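Long-range contact in N-alpha-acetyltransferase (Sulfolobus solfataricus P2, PDB 4R3K), which transfers an acetyl group from acetyl-CoA to the free alpha-amino group of protein N-termini, with a preference for those that begin with serine: residues D20-I25 with Y37-F42. Sequence-based numbering, arbitrary orientation.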
loop_
_atom_site.group_PDB
_atom_site.type_symbol
_atom_site.label_atom_id
_atom_site.label_comp_id
_atom_site.label_asym_id
_atom_site.label_seq_id
_atom_site.Cartn_x
_atom_site.Cartn_y
_atom_site.Cartn_z
ATOM N N ASP A 20 8.575 2.571 17.044
ATOM C CA ASP A 20 9.086 1.286 17.529
ATOM C C ASP A 20 8.780 0.077 16.628
ATOM O O ASP A 20 9.399 -0.976 16.786
ATOM C CB ASP A 20 8.546 1.005 18.929
ATOM C CG ASP A 20 9.177 1.891 19.982
ATOM O OD1 ASP A 20 10.372 2.228 19.841
ATOM O OD2 ASP A 20 8.479 2.245 20.955
ATOM N N ASP A 21 7.826 0.218 15.707
ATOM C CA ASP A 21 7.484 -0.852 14.774
ATOM C C ASP A 21 8.417 -0.928 13.560
ATOM O O ASP A 21 8.448 -1.940 12.863
ATOM C CB ASP A 21 6.047 -0.684 14.252
ATOM C CG ASP A 21 5.005 -0.740 15.352
ATOM O OD1 ASP A 21 5.183 -1.501 16.329
ATOM O OD2 ASP A 21 3.993 -0.021 15.228
ATOM N N ILE A 22 9.151 0.149 13.290
ATOM C CA ILE A 22 9.880 0.279 12.023
ATOM C C ILE A 22 10.850 -0.865 11.757
ATOM O O ILE A 22 10.904 -1.391 10.647
ATOM C CB ILE A 22 10.677 1.602 11.970
ATOM C CG1 ILE A 22 9.722 2.794 12.027
ATOM C CG2 ILE A 22 11.503 1.667 10.700
ATOM C CD1 ILE A 22 8.796 2.846 10.870
ATOM N N ASP A 23 11.611 -1.244 12.776
ATOM C CA ASP A 23 12.556 -2.345 12.649
ATOM C C ASP A 23 11.885 -3.644 12.185
ATOM O O ASP A 23 12.420 -4.341 11.328
ATOM C CB ASP A 23 13.281 -2.561 13.972
ATOM C CG ASP A 23 14.407 -1.548 14.193
ATOM O OD1 ASP A 23 14.872 -0.939 13.201
ATOM O OD2 ASP A 23 14.833 -1.362 15.355
ATOM N N GLN A 24 10.706 -3.953 12.722
ATOM C CA GLN A 24 9.994 -5.168 12.319
ATOM C C GLN A 24 9.451 -5.038 10.903
ATOM O O GLN A 24 9.494 -5.989 10.125
ATOM C CB GLN A 24 8.845 -5.480 13.283
ATOM C CG GLN A 24 9.288 -6.115 14.593
ATOM C CD GLN A 24 8.175 -6.142 15.621
ATOM O OE1 GLN A 24 7.348 -7.054 15.634
ATOM N NE2 GLN A 24 8.141 -5.130 16.479
ATOM N N ILE A 25 8.925 -3.859 10.588
ATOM C CA ILE A 25 8.423 -3.574 9.258
ATOM C C ILE A 25 9.510 -3.814 8.233
ATOM O O ILE A 25 9.276 -4.457 7.203
ATOM C CB ILE A 25 7.916 -2.128 9.148
ATOM C CG1 ILE A 25 6.579 -1.978 9.896
ATOM C CG2 ILE A 25 7.764 -1.726 7.673
ATOM C CD1 ILE A 25 6.128 -0.528 10.089
ATOM N N TYR A 37 13.462 -0.323 0.814
ATOM C CA TYR A 37 13.665 1.073 1.136
ATOM C C TYR A 37 14.514 1.230 2.410
ATOM O O TYR A 37 14.453 0.397 3.312
ATOM C CB TYR A 37 12.308 1.759 1.290
ATOM C CG TYR A 37 11.469 1.790 0.021
ATOM C CD1 TYR A 37 11.868 2.553 -1.071
ATOM C CD2 TYR A 37 10.271 1.072 -0.080
ATOM C CE1 TYR A 37 11.114 2.602 -2.227
ATOM C CE2 TYR A 37 9.504 1.117 -1.244
ATOM C CZ TYR A 37 9.935 1.888 -2.315
ATOM O OH TYR A 37 9.201 1.962 -3.486
ATOM N N PRO A 38 15.309 2.305 2.486
ATOM C CA PRO A 38 16.131 2.569 3.672
ATOM C C PRO A 38 15.300 2.995 4.878
ATOM O O PRO A 38 14.176 3.473 4.713
ATOM C CB PRO A 38 17.038 3.707 3.211
ATOM C CG PRO A 38 16.196 4.447 2.240
ATOM C CD PRO A 38 15.397 3.401 1.508
ATOM N N TYR A 39 15.861 2.826 6.074
ATOM C CA TYR A 39 15.200 3.192 7.324
ATOM C C TYR A 39 14.579 4.600 7.306
ATOM O O TYR A 39 13.441 4.763 7.734
ATOM C CB TYR A 39 16.199 3.071 8.491
ATOM C CG TYR A 39 15.635 3.387 9.871
ATOM C CD1 TYR A 39 15.649 4.682 10.372
ATOM C CD2 TYR A 39 15.108 2.386 10.679
ATOM C CE1 TYR A 39 15.144 4.977 11.633
ATOM C CE2 TYR A 39 14.594 2.674 11.944
ATOM C CZ TYR A 39 14.612 3.969 12.411
ATOM O OH TYR A 39 14.109 4.259 13.660
ATOM N N TYR A 40 15.314 5.614 6.824
ATOM C CA TYR A 40 14.782 6.982 6.854
ATOM C C TYR A 40 13.507 7.165 6.003
ATOM O O TYR A 40 12.689 8.044 6.270
ATOM C CB TYR A 40 15.848 7.997 6.411
ATOM C CG TYR A 40 16.219 7.967 4.946
ATOM C CD1 TYR A 40 15.392 8.545 3.985
ATOM C CD2 TYR A 40 17.421 7.411 4.529
ATOM C CE1 TYR A 40 15.731 8.539 2.642
ATOM C CE2 TYR A 40 17.781 7.408 3.186
ATOM C CZ TYR A 40 16.924 7.970 2.253
ATOM O OH TYR A 40 17.253 7.957 0.931
ATOM N N PHE A 41 13.372 6.345 4.968
ATOM C CA PHE A 41 12.245 6.416 4.049
ATOM C C PHE A 41 10.972 6.004 4.791
ATOM O O PHE A 41 9.933 6.654 4.667
ATOM C CB PHE A 41 12.523 5.517 2.848
ATOM C CG PHE A 41 11.445 5.488 1.802
ATOM C CD1 PHE A 41 11.521 6.306 0.690
ATOM C CD2 PHE A 41 10.401 4.577 1.886
ATOM C CE1 PHE A 41 10.550 6.246 -0.300
ATOM C CE2 PHE A 41 9.429 4.514 0.901
ATOM C CZ PHE A 41 9.504 5.351 -0.192
ATOM N N PHE A 42 11.070 4.939 5.584
ATOM C CA PHE A 42 9.951 4.488 6.415
ATOM C C PHE A 42 9.558 5.529 7.438
ATOM O O PHE A 42 8.369 5.791 7.657
ATOM C CB PHE A 42 10.293 3.185 7.129
ATOM C CG PHE A 42 10.299 1.997 6.226
ATOM C CD1 PHE A 42 9.116 1.386 5.865
ATOM C CD2 PHE A 42 11.483 1.507 5.716
ATOM C CE1 PHE A 42 9.122 0.289 5.022
ATOM C CE2 PHE A 42 11.492 0.422 4.878
ATOM C CZ PHE A 42 10.317 -0.193 4.534
#
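The Tyr39 ring meets two residues of 20-25. Asp23 OD1 lies at the ring edge, near its plane, 3.8 Å from Tyr39 CE2, with the carboxylate turned 48° from the ring. Ile22 CG2 comes in obliquely and reaches the same Tyr39 CE2 at 3.5 Å. Tyr39 has its CG anti to the backbone N (chi1 -178°), and this brings CE2 to Ile22; the two side chains cross at about a right angle. The Phe42 ring takes Ile25 CG2 obliquely, 3.6 Å from Phe42 CE1. Within 37-42 itself, Tyr37 CD1 sits over the centre of one face of the Phe41 ring. The contact joins the N-terminal parts of helices 22-32 and 39-49, the two helices that follow the first strand of the GNAT fold. The linker between them carries Glu35, important for substrate specificity, and Tyr37, which binds substrate. Ile22 uses CG2 against Tyr39 and CD1 against Phe42 CB, the latter at 4.0 Å, with CG2 also near Phe42 CB. On the sheet side, Ile25 touches Val55 and Tyr65, and Phe42 touches Met67. Tyr39 and Asp23 lie on the exposed side.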